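Putative uncharacterized protein tcp24 (Actinoplanes teichomyceticus, PDB 4Q38) is an acyl-CoA-dependent N-acyltransferase that takes part in making teicoplanin, transferring a long aliphatic acyl chain to the glycopeptide antibiotic. Local coordinates at residues 74-79 / 118-123. Numbering follows the deposited sequence.
Sequences VAAAPD and GGAAAR
The methyl of A76 points almost straight at that of A120, which it meets from the side, with A76 CB 3.3 Å from A120 CB, closer than carbon atoms of this kind usually come. The A76 methyl also lies beside the start of A121, 3.9 Å from A121 N. A121 turns its own methyl back across the gap to the carbonyl of A76, with A121 CB 3.6 Å from A76 O. A76 CA and A121 CA are 5.4 Å apart, with their methyls set beside the line that joins them; side chains of one carbon are consistent with so close an approach. P78 adds a looser apolar touch through its ring, P78 CB standing 4.5 Å from A121 CB. This joins the last part of helix 67-76, and the loop that leaves it, to the short helix 119-123 within the all-helical part of the N-acyltransferase N-terminal domain, on the side of the chain remote from the GNAT-like domain and its coenzyme A. At A77 the backbone is extended, with psi at 129°, and beyond it P78 points its CB toward 118-123, while the A77 methyl points away. Y128 of helix 125-143 packs on A76 and P78, and L86 of helix 84-98 touches both P78 and A121, so these two neighbouring helices flank the small apolar cluster. R52 NH1 holds the P78 carbonyl by a hydrogen bond. Within 118-123, R123 folds back along its own helix: with chi1 at -70° and chi3 at -79°, the guanidinium lays one face over A120 CA, which sits 3.4 Å above its plane and offset toward the rim. There NH1 is hydrogen-bonded to the carbonyl oxygen of G172.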
loop_
_atom_site.group_PDB
_atom_site.type_symbol
_atom_site.label_atom_id
_atom_site.label_comp_id
_atom_site.label_asym_id
_atom_site.label_seq_id
_atom_site.Cartn_x
_atom_site.Cartn_y
_atom_site.Cartn_z
ATOM N N VAL A 74 12.263 -5.571 -15.968
ATOM C CA VAL A 74 12.471 -6.757 -16.800
ATOM C C VAL A 74 13.970 -6.996 -17.005
ATOM O O VAL A 74 14.449 -8.132 -16.907
ATOM C CB VAL A 74 11.713 -6.653 -18.146
ATOM C CG1 VAL A 74 12.083 -7.797 -19.085
ATOM C CG2 VAL A 74 10.200 -6.652 -17.902
ATOM N N ALA A 75 14.706 -5.911 -17.236
ATOM C CA ALA A 75 16.142 -5.990 -17.505
ATOM C C ALA A 75 16.909 -6.556 -16.315
ATOM O O ALA A 75 17.830 -7.352 -16.483
ATOM C CB ALA A 75 16.686 -4.620 -17.890
ATOM N N ALA A 76 16.513 -6.164 -15.110
ATOM C CA ALA A 76 17.262 -6.523 -13.907
ATOM C C ALA A 76 16.787 -7.782 -13.189
ATOM O O ALA A 76 17.356 -8.146 -12.162
ATOM C CB ALA A 76 17.281 -5.352 -12.941
ATOM N N ALA A 77 15.761 -8.444 -13.723
ATOM C CA ALA A 77 15.170 -9.617 -13.067
ATOM C C ALA A 77 16.244 -10.589 -12.597
ATOM O O ALA A 77 17.143 -10.947 -13.364
ATOM C CB ALA A 77 14.163 -10.308 -13.974
ATOM N N PRO A 78 16.175 -10.991 -11.316
ATOM C CA PRO A 78 17.209 -11.834 -10.753
ATOM C C PRO A 78 17.193 -13.267 -11.287
ATOM O O PRO A 78 16.217 -13.704 -11.908
ATOM C CB PRO A 78 16.896 -11.812 -9.258
ATOM C CG PRO A 78 15.416 -11.601 -9.208
ATOM C CD PRO A 78 15.175 -10.603 -10.301
ATOM N N ASP A 79 18.293 -13.967 -11.037
ATOM C CA ASP A 79 18.506 -15.324 -11.503
ATOM C C ASP A 79 18.850 -16.204 -10.298
ATOM O O ASP A 79 19.635 -15.784 -9.447
ATOM C CB ASP A 79 19.663 -15.311 -12.511
ATOM C CG ASP A 79 20.101 -16.688 -12.905
ATOM O OD1 ASP A 79 19.524 -17.246 -13.861
ATOM O OD2 ASP A 79 21.019 -17.210 -12.252
ATOM N N GLY A 118 22.922 -3.445 -3.756
ATOM C CA GLY A 118 22.624 -4.637 -4.559
ATOM C C GLY A 118 22.075 -4.336 -5.950
ATOM O O GLY A 118 21.742 -5.251 -6.708
ATOM N N GLY A 119 21.953 -3.055 -6.285
ATOM C CA GLY A 119 21.559 -2.652 -7.634
ATOM C C GLY A 119 20.069 -2.721 -7.923
ATOM O O GLY A 119 19.242 -2.691 -7.013
ATOM N N ALA A 120 19.734 -2.795 -9.204
ATOM C CA ALA A 120 18.351 -2.773 -9.646
ATOM C C ALA A 120 17.526 -3.959 -9.104
ATOM O O ALA A 120 16.384 -3.770 -8.684
ATOM C CB ALA A 120 18.293 -2.706 -11.165
ATOM N N ALA A 121 18.097 -5.166 -9.096
ATOM C CA ALA A 121 17.403 -6.339 -8.535
ATOM C C ALA A 121 17.026 -6.117 -7.063
ATOM O O ALA A 121 15.960 -6.558 -6.608
ATOM C CB ALA A 121 18.260 -7.593 -8.672
ATOM N N ALA A 122 17.901 -5.436 -6.331
ATOM C CA ALA A 122 17.644 -5.118 -4.924
ATOM C C ALA A 122 16.568 -4.042 -4.790
ATOM O O ALA A 122 15.632 -4.191 -4.002
ATOM C CB ALA A 122 18.921 -4.678 -4.238
ATOM N N ARG A 123 16.714 -2.960 -5.554
ATOM C CA ARG A 123 15.721 -1.873 -5.571
ATOM C C ARG A 123 14.332 -2.365 -5.979
ATOM O O ARG A 123 13.332 -1.907 -5.438
ATOM C CB ARG A 123 16.164 -0.745 -6.512
ATOM C CG ARG A 123 17.368 0.043 -6.005
ATOM C CD ARG A 123 17.679 1.227 -6.912
ATOM N NE ARG A 123 18.400 0.868 -8.140
ATOM C CZ ARG A 123 17.907 1.000 -9.369
ATOM N NH1 ARG A 123 16.663 1.460 -9.567
ATOM N NH2 ARG A 123 18.663 0.677 -10.413
#